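Local coordinates for USG-1 protein homolog (Pseudomonas aeruginosa, PDB 2HJS) that is probably an NAD(P)-dependent oxidoreductase of the aspartate-semialdehyde dehydrogenase family, with a nucleotide-binding domain and a dimerisation domain, though its substrate is not established, at residues A158-S161 and V162-G166; R175-A178 and E179-A183; L200-V203 and G204-A208. All blocks are in the same frame, centred on the assembly; numbering follows the deposited sequence.

Interaction 1 of 3, residues A158-S161 and V162-G166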
ATOM      1  N   ALA A 158      -5.103  -3.163  -1.400  1.00 50.92           N
ATOM      2  CA  ALA A 158      -4.344  -4.337  -1.771  1.00 51.91           C
ATOM      3  C   ALA A 158      -3.089  -3.931  -2.512  1.00 52.13           C
ATOM      4  O   ALA A 158      -3.174  -3.228  -3.516  1.00 53.26           O
ATOM      5  CB  ALA A 158      -5.203  -5.258  -2.644  1.00 50.89           C
ATOM      6  N   CYS A 159      -1.930  -4.339  -2.011  1.00 52.10           N
ATOM      7  CA  CYS A 159      -0.654  -4.080  -2.688  1.00 52.53           C
ATOM      8  C   CYS A 159      -0.237  -5.333  -3.420  1.00 53.01           C
ATOM      9  O   CYS A 159       0.124  -6.347  -2.795  1.00 53.10           O
ATOM     10  CB  CYS A 159       0.414  -3.662  -1.695  1.00 53.49           C
ATOM     11  SG  CYS A 159      -0.059  -2.134  -0.810  1.00 56.63           S
ATOM     12  N   LEU A 160      -0.327  -5.271  -4.744  1.00 52.07           N
ATOM     13  CA  LEU A 160      -0.164  -6.440  -5.590  1.00 52.62           C
ATOM     14  C   LEU A 160       1.282  -6.514  -6.070  1.00 51.50           C
ATOM     15  O   LEU A 160       1.869  -5.496  -6.421  1.00 51.36           O
ATOM     16  CB  LEU A 160      -1.111  -6.347  -6.802  1.00 52.09           C
ATOM     17  CG  LEU A 160      -2.525  -6.939  -6.675  1.00 54.11           C
ATOM     18  CD1 LEU A 160      -3.274  -6.388  -5.537  1.00 55.17           C
ATOM     19  CD2 LEU A 160      -3.353  -6.741  -7.973  1.00 53.58           C
ATOM     20  N   SER A 161       1.840  -7.717  -6.082  1.00 50.68           N
ATOM     21  CA  SER A 161       3.157  -7.962  -6.685  1.00 50.46           C
ATOM     22  C   SER A 161       3.032  -8.029  -8.210  1.00 50.94           C
ATOM     23  O   SER A 161       1.923  -8.203  -8.733  1.00 51.37           O
ATOM     24  CB  SER A 161       3.677  -9.304  -6.197  1.00 50.34           C
ATOM     25  OG  SER A 161       2.898 -10.362  -6.738  1.00 49.53           O
ATOM     26  N   VAL A 162       4.150  -7.922  -8.925  1.00 50.74           N
ATOM     27  CA  VAL A 162       4.120  -7.997 -10.390  1.00 50.60           C
ATOM     28  C   VAL A 162       3.736  -9.365 -10.952  1.00 51.00           C
ATOM     29  O   VAL A 162       3.360  -9.461 -12.122  1.00 50.67           O
ATOM     30  CB  VAL A 162       5.446  -7.525 -11.054  1.00 50.69           C
ATOM     31  CG1 VAL A 162       5.612  -6.034 -10.866  1.00 50.62           C
ATOM     32  CG2 VAL A 162       6.660  -8.321 -10.545  1.00 47.72           C
ATOM     33  N   SER A 163       3.858 -10.427 -10.143  1.00 51.64           N
ATOM     34  CA  SER A 163       3.411 -11.761 -10.584  1.00 51.93           C
ATOM     35  C   SER A 163       1.900 -11.763 -10.862  1.00 52.30           C
ATOM     36  O   SER A 163       1.410 -12.637 -11.540  1.00 52.02           O
ATOM     37  CB  SER A 163       3.752 -12.839  -9.562  1.00 51.79           C
ATOM     38  OG  SER A 163       3.007 -12.627  -8.373  1.00 52.93           O
ATOM     39  N   SER A 164       1.169 -10.768 -10.349  1.00 52.78           N
ATOM     40  CA  SER A 164      -0.256 -10.633 -10.667  1.00 53.18           C
ATOM     41  C   SER A 164      -0.491 -10.411 -12.175  1.00 53.68           C
ATOM     42  O   SER A 164      -1.588 -10.651 -12.676  1.00 53.80           O
ATOM     43  CB  SER A 164      -0.879  -9.497  -9.849  1.00 53.33           C
ATOM     44  OG  SER A 164      -1.190  -9.912  -8.512  1.00 53.53           O
ATOM     45  N   LEU A 165       0.551  -9.966 -12.879  1.00 54.13           N
ATOM     46  CA  LEU A 165       0.528  -9.729 -14.328  1.00 54.99           C
ATOM     47  C   LEU A 165       1.201 -10.863 -15.089  1.00 54.77           C
ATOM     48  O   LEU A 165       1.489 -10.738 -16.285  1.00 55.29           O
ATOM     49  CB  LEU A 165       1.231  -8.396 -14.679  1.00 55.33           C
ATOM     50  CG  LEU A 165       0.864  -7.157 -13.839  1.00 57.65           C
ATOM     51  CD1 LEU A 165       1.862  -6.059 -14.094  1.00 59.58           C
ATOM     52  CD2 LEU A 165      -0.554  -6.680 -14.104  1.00 59.36           C
ATOM     53  N   GLY A 166       1.463 -11.966 -14.396  1.00 54.53           N
ATOM     54  CA  GLY A 166       2.057 -13.132 -15.025  1.00 54.08           C
ATOM     55  C   GLY A 166       3.564 -13.041 -15.038  1.00 54.09           C
ATOM     56  O   GLY A 166       4.124 -12.100 -14.489  1.00 53.97           O
TER
HETATM   57  O   HOH W   1       0.234 -10.215  -6.177  1.00 37.38           O

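Interaction 2 of 3, residues R175-A178 and E179-A183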
ATOM      1  N   ARG A 175      14.185  -6.645 -14.920  1.00 50.66           N
ATOM      2  CA  ARG A 175      14.942  -5.970 -15.984  1.00 51.30           C
ATOM      3  C   ARG A 175      15.061  -4.464 -15.730  1.00 50.56           C
ATOM      4  O   ARG A 175      16.150  -3.899 -15.815  1.00 49.94           O
ATOM      5  CB  ARG A 175      14.318  -6.250 -17.359  1.00 50.78           C
ATOM      6  CG  ARG A 175      15.171  -5.784 -18.529  1.00 52.59           C
ATOM      7  CD  ARG A 175      14.496  -6.012 -19.897  1.00 53.51           C
ATOM      8  NE  ARG A 175      13.109  -5.553 -19.897  1.00 58.59           N
ATOM      9  CZ  ARG A 175      12.723  -4.291 -20.092  1.00 60.64           C
ATOM     10  NH1 ARG A 175      13.619  -3.331 -20.320  1.00 59.35           N
ATOM     11  NH2 ARG A 175      11.424  -3.988 -20.046  1.00 62.01           N
ATOM     12  N   GLN A 176      13.936  -3.825 -15.409  1.00 50.82           N
ATOM     13  CA  GLN A 176      13.921  -2.401 -15.070  1.00 50.46           C
ATOM     14  C   GLN A 176      14.796  -2.121 -13.858  1.00 50.69           C
ATOM     15  O   GLN A 176      15.531  -1.140 -13.852  1.00 50.45           O
ATOM     16  CB  GLN A 176      12.499  -1.915 -14.785  1.00 50.13           C
ATOM     17  CG  GLN A 176      11.621  -1.705 -16.002  1.00 49.33           C
ATOM     18  CD  GLN A 176      10.461  -0.764 -15.714  1.00 49.67           C
ATOM     19  OE1 GLN A 176      10.464  -0.044 -14.709  1.00 49.52           O
ATOM     20  NE2 GLN A 176       9.461  -0.759 -16.594  1.00 49.67           N
ATOM     21  N   THR A 177      14.713  -2.978 -12.837  1.00 51.17           N
ATOM     22  CA  THR A 177      15.467  -2.765 -11.602  1.00 52.16           C
ATOM     23  C   THR A 177      16.960  -2.805 -11.904  1.00 53.30           C
ATOM     24  O   THR A 177      17.710  -1.947 -11.431  1.00 52.94           O
ATOM     25  CB  THR A 177      15.088  -3.768 -10.475  1.00 52.33           C
ATOM     26  OG1 THR A 177      13.685  -3.681 -10.192  1.00 52.70           O
ATOM     27  CG2 THR A 177      15.831  -3.438  -9.196  1.00 51.93           C
ATOM     28  N   ALA A 178      17.369  -3.768 -12.734  1.00 54.59           N
ATOM     29  CA  ALA A 178      18.768  -3.946 -13.111  1.00 55.61           C
ATOM     30  C   ALA A 178      19.298  -2.769 -13.929  1.00 56.95           C
ATOM     31  O   ALA A 178      20.381  -2.252 -13.636  1.00 57.17           O
ATOM     32  CB  ALA A 178      18.940  -5.244 -13.876  1.00 55.57           C
ATOM     33  N   GLU A 179      18.542  -2.353 -14.946  1.00 58.01           N
ATOM     34  CA  GLU A 179      18.897  -1.196 -15.757  1.00 59.43           C
ATOM     35  C   GLU A 179      19.219   0.016 -14.875  1.00 60.49           C
ATOM     36  O   GLU A 179      20.234   0.673 -15.073  1.00 60.39           O
ATOM     37  CB  GLU A 179      17.776  -0.856 -16.741  1.00 59.29           C
ATOM     38  CG  GLU A 179      17.762  -1.714 -17.998  1.00 60.63           C
ATOM     39  CD  GLU A 179      16.388  -1.781 -18.685  1.00 62.48           C
ATOM     40  OE1 GLU A 179      15.420  -1.116 -18.218  1.00 61.82           O
ATOM     41  OE2 GLU A 179      16.281  -2.512 -19.704  1.00 62.97           O
ATOM     42  N   LEU A 180      18.366   0.291 -13.889  1.00 61.90           N
ATOM     43  CA  LEU A 180      18.566   1.432 -13.001  1.00 63.40           C
ATOM     44  C   LEU A 180      19.786   1.278 -12.097  1.00 65.13           C
ATOM     45  O   LEU A 180      20.543   2.241 -11.898  1.00 65.45           O
ATOM     46  CB  LEU A 180      17.326   1.687 -12.147  1.00 62.76           C
ATOM     47  CG  LEU A 180      16.071   2.185 -12.848  1.00 62.02           C
ATOM     48  CD1 LEU A 180      14.932   2.124 -11.877  1.00 59.25           C
ATOM     49  CD2 LEU A 180      16.254   3.608 -13.397  1.00 60.58           C
ATOM     50  N   LEU A 181      19.981   0.073 -11.564  1.00 67.10           N
ATOM     51  CA  LEU A 181      21.060  -0.170 -10.611  1.00 69.42           C
ATOM     52  C   LEU A 181      22.458  -0.061 -11.213  1.00 71.04           C
ATOM     53  O   LEU A 181      23.381   0.411 -10.546  1.00 71.48           O
ATOM     54  CB  LEU A 181      20.863  -1.486  -9.849  1.00 69.27           C
ATOM     55  CG  LEU A 181      19.865  -1.417  -8.678  1.00 69.61           C
ATOM     56  CD1 LEU A 181      19.838  -2.736  -7.921  1.00 69.80           C
ATOM     57  CD2 LEU A 181      20.143  -0.258  -7.710  1.00 69.47           C
ATOM     58  N   ASN A 182      22.631  -0.475 -12.464  1.00 73.05           N
ATOM     59  CA  ASN A 182      23.905  -0.217 -13.129  1.00 75.00           C
ATOM     60  C   ASN A 182      23.860   0.935 -14.154  1.00 76.11           C
ATOM     61  O   ASN A 182      24.580   0.929 -15.161  1.00 76.56           O
ATOM     62  CB  ASN A 182      24.565  -1.503 -13.656  1.00 75.29           C
ATOM     63  CG  ASN A 182      23.619  -2.373 -14.443  1.00 76.42           C
ATOM     64  OD1 ASN A 182      23.236  -3.458 -13.993  1.00 77.88           O
ATOM     65  ND2 ASN A 182      23.245  -1.915 -15.637  1.00 77.90           N
ATOM     66  N   ALA A 183      23.014   1.924 -13.848  1.00 77.45           N
ATOM     67  CA  ALA A 183      22.940   3.219 -14.550  1.00 78.69           C
ATOM     68  C   ALA A 183      22.830   3.139 -16.083  1.00 79.60           C
ATOM     69  O   ALA A 183      23.568   3.821 -16.816  1.00 79.50           O
ATOM     70  CB  ALA A 183      24.106   4.139 -14.118  1.00 78.74           C
TER

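Interaction 3 of 3, residues L200-V203 and G204-A208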
ATOM      1  N   LEU A 200       2.407   2.016  -8.367  1.00 44.06           N
ATOM      2  CA  LEU A 200       1.403   2.479  -9.327  1.00 44.87           C
ATOM      3  C   LEU A 200       0.056   2.584  -8.631  1.00 45.81           C
ATOM      4  O   LEU A 200      -0.309   1.710  -7.854  1.00 45.69           O
ATOM      5  CB  LEU A 200       1.312   1.561 -10.553  1.00 44.60           C
ATOM      6  CG  LEU A 200       2.623   1.102 -11.208  1.00 44.31           C
ATOM      7  CD1 LEU A 200       2.296   0.328 -12.499  1.00 42.00           C
ATOM      8  CD2 LEU A 200       3.551   2.290 -11.485  1.00 42.86           C
ATOM      9  N   ALA A 201      -0.689   3.647  -8.923  1.00 46.27           N
ATOM     10  CA  ALA A 201      -1.964   3.890  -8.242  1.00 46.97           C
ATOM     11  C   ALA A 201      -3.049   2.862  -8.551  1.00 47.68           C
ATOM     12  O   ALA A 201      -3.986   2.701  -7.769  1.00 48.58           O
ATOM     13  CB  ALA A 201      -2.468   5.312  -8.574  1.00 46.51           C
ATOM     14  N   GLN A 202      -2.938   2.202  -9.705  1.00 48.13           N
ATOM     15  CA  GLN A 202      -3.945   1.277 -10.197  1.00 48.89           C
ATOM     16  C   GLN A 202      -3.249   0.157 -10.944  1.00 49.50           C
ATOM     17  O   GLN A 202      -2.100   0.321 -11.394  1.00 49.14           O
ATOM     18  CB  GLN A 202      -4.933   1.979 -11.159  1.00 48.70           C
ATOM     19  CG  GLN A 202      -4.319   2.441 -12.455  1.00 47.23           C
ATOM     20  CD  GLN A 202      -5.033   3.658 -13.038  1.00 48.25           C
ATOM     21  OE1 GLN A 202      -5.482   4.544 -12.308  1.00 49.36           O
ATOM     22  NE2 GLN A 202      -5.164   3.689 -14.349  1.00 45.23           N
ATOM     23  N   VAL A 203      -3.952  -0.969 -11.088  1.00 49.90           N
ATOM     24  CA  VAL A 203      -3.471  -2.096 -11.908  1.00 50.59           C
ATOM     25  C   VAL A 203      -4.296  -2.146 -13.231  1.00 51.18           C
ATOM     26  O   VAL A 203      -5.446  -2.562 -13.244  1.00 52.91           O
ATOM     27  CB  VAL A 203      -3.558  -3.412 -11.102  1.00 50.75           C
ATOM     28  CG1 VAL A 203      -3.167  -4.628 -11.942  1.00 52.34           C
ATOM     29  CG2 VAL A 203      -2.703  -3.333  -9.831  1.00 50.31           C
ATOM     30  N   GLY A 204      -3.730  -1.680 -14.335  1.00 50.93           N
ATOM     31  CA  GLY A 204      -4.439  -1.701 -15.621  1.00 50.40           C
ATOM     32  C   GLY A 204      -5.271  -0.437 -15.742  1.00 50.45           C
ATOM     33  O   GLY A 204      -5.307   0.359 -14.799  1.00 50.82           O
ATOM     34  N   ALA A 205      -5.936  -0.260 -16.885  1.00 49.00           N
ATOM     35  CA  ALA A 205      -6.768   0.904 -17.175  1.00 48.63           C
ATOM     36  C   ALA A 205      -8.020   0.920 -16.300  1.00 48.57           C
ATOM     37  O   ALA A 205      -8.454  -0.106 -15.807  1.00 49.27           O
ATOM     38  CB  ALA A 205      -7.158   0.936 -18.698  1.00 49.15           C
ATOM     39  N   VAL A 206      -8.591   2.096 -16.090  1.00 48.22           N
ATOM     40  CA  VAL A 206      -9.817   2.208 -15.282  1.00 47.09           C
ATOM     41  C   VAL A 206     -11.036   2.431 -16.179  1.00 46.50           C
ATOM     42  O   VAL A 206     -10.893   2.931 -17.297  1.00 45.66           O
ATOM     43  CB  VAL A 206      -9.666   3.303 -14.184  1.00 47.30           C
ATOM     44  CG1 VAL A 206      -8.595   2.871 -13.181  1.00 45.76           C
ATOM     45  CG2 VAL A 206      -9.330   4.680 -14.800  1.00 47.05           C
ATOM     46  N   ASP A 207     -12.223   2.029 -15.712  1.00 45.76           N
ATOM     47  CA  ASP A 207     -13.447   2.278 -16.471  1.00 45.41           C
ATOM     48  C   ASP A 207     -13.923   3.725 -16.253  1.00 45.44           C
ATOM     49  O   ASP A 207     -13.249   4.504 -15.576  1.00 45.10           O
ATOM     50  CB  ASP A 207     -14.533   1.252 -16.121  1.00 45.01           C
ATOM     51  CG  ASP A 207     -14.980   1.325 -14.657  1.00 46.67           C
ATOM     52  OD1 ASP A 207     -14.780   2.365 -13.984  1.00 46.33           O
ATOM     53  OD2 ASP A 207     -15.557   0.329 -14.169  1.00 48.09           O
ATOM     54  N   ALA A 208     -15.098   4.067 -16.785  1.00 45.56           N
ATOM     55  CA  ALA A 208     -15.618   5.445 -16.741  1.00 46.07           C
ATOM     56  C   ALA A 208     -15.972   5.939 -15.335  1.00 46.30           C
ATOM     57  O   ALA A 208     -16.153   7.145 -15.123  1.00 46.66           O
ATOM     58  CB  ALA A 208     -16.830   5.588 -17.680  1.00 45.64           C
TER
HETATM   59  O   HOH W   2      -1.158  -0.230 -13.978  1.00 43.06           O
HETATM   60  O   HOH W   3      -8.086  -2.635 -15.516  1.00 49.57           O

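Interaction 1 of 3, residues A158-S161 and V162-G166
Ser161 and the three residues after it, Val162 to Ser164, turn the chain out of strand 151-160. Val162 keeps its branches off the preceding residues and packs on Leu173 of helix 167-181 and Gln239 of strand 233-239; its carbonyl O takes the amide of Leu165. At Ser163, chi1 of 66° swings OG over the backbone, back to Ser161 OG at 2.8 Å. Either hydroxyl could be the donor of that bond, and Asn317 ND2 also bonds to Ser163 OG. Ser164 closes the turn: its N binds Ser161 O at 3.1 Å, the N-H pointing fairly straight (158°) but reaching the oxygen from above the carbonyl plane. Its OG lies 3.7 Å from Leu160 CG, at the flank of the leucine, and holds a water at 2.8 Å. The same water lies 2.7 Å from Ser161 OG, linking two hydroxyls too far apart to bond directly. Leu165 then turns its side chain to Phe191 and Gln239; Gly166 N binds Ser163 O, and this positive-phi residue is the N-cap of helix 167-181. This is a strand-to-helix connection in the dimerisation domain, a short 3-10 segment whose successive i to i+3 bonds lead to the N-cap.

Interaction 2 of 3, residues R175-A178 and E179-A183
Arg175 and Glu179 form an i to i+4 salt bridge on the last turns of helix 167-181, which a Schellman motif brings to an end. NH1 of Arg175 donates to Glu179 OE2 at 2.9 Å, meeting the syn side of the carboxylate from somewhat out of its plane. The bond is bent (132°), and the guanidinium and carboxylate planes stand 65° apart. A bend at chi3 (47°) turns the arginine's end so that OE2 meets the edge of the guanidinium, near its plane. Each charged group has further partners: Arg175 NH2 pairs with Glu172, NH1 also reaches the carbonyl O of Glu187, and Glu179 OE1 takes a weak bond from Glu187 N. Gln176 is gripped at both ends of its amide, OE1 by the backbone N of Ile195 and Ala196, NE2 by Glu172 OE2. Thr177 OG1 is bonded to Leu173 O one turn back, leaving its CG2 beside Leu181; Thr177 packs on Leu181 of the second subunit, and Leu181 on Thr177 of that subunit. Along the backbone, Arg175 O receives Glu179 N at 3.0 Å, Gln176 O receives Leu180 N, Thr177 O receives Leu181 N, and Ala178 O receives Asn182 N. At the end, Ala183 adopts positive phi, Arg184 N turns back to Glu179 O, and Ala183 N bonds to Leu180 O at 3.2 Å.

Interaction 3 of 3, residues L200-V203 and G204-A208
Gln202 reaches forward over Gly204 and Val206, while the residues before it face other parts of the dimer. Leu200 packs on Phe191 and Ile195 and on Tyr281 of the second subunit; Ala201 gives its carbonyl O to Arg298 of that subunit. In Gln202, chi1 of 67° tucks CG between the backbone N and the carbonyl carbon, bringing it to 3.3 Å from Gly204 O. Further out, NE2 makes a weak, bent bond (129°) to the same oxygen at 3.4 Å, and it also makes a hydrogen bond to Gly279 O of the second subunit. The amide also lies beside one methyl of Val206, with OE1 3.6 Å from CG1, the two side chains crossing at about a right angle. A water donates to Gln202 O at 2.8 Å and accepts from Gly204 N. Val203 packs on Leu165 and Gln239, with CB still touching Gly204 N at 3.7 Å, and a second water donates to Ala205 O at 2.6 Å and, weakly, to Val203 O. This is an irregular, largely extended piece of the loop between helices 167-181 and 213-225, with two waters bridging its backbone, lying against the second subunit.

How the interactions relate
From the N terminus, the three contacts come in series and none encloses or crosses another. Interaction 1 closes the short turn that takes strand 151-160 into helix 167-181; interaction 2 sits at the far end of that helix, about 20 Å away between centres. The chain then returns through the long loop to interaction 3, whose Val203 packs back on interaction 1: its CG2 lies 3.9 Å from Leu160 CD2, and its CG1 lies 4.0 Å from Leu165 CD2. The excursion along the helix is thereby closed at its base. Interactions 2 and 3 do not touch each other, yet both meet the second subunit, joining the helix end and the returning loop to the dimer interface.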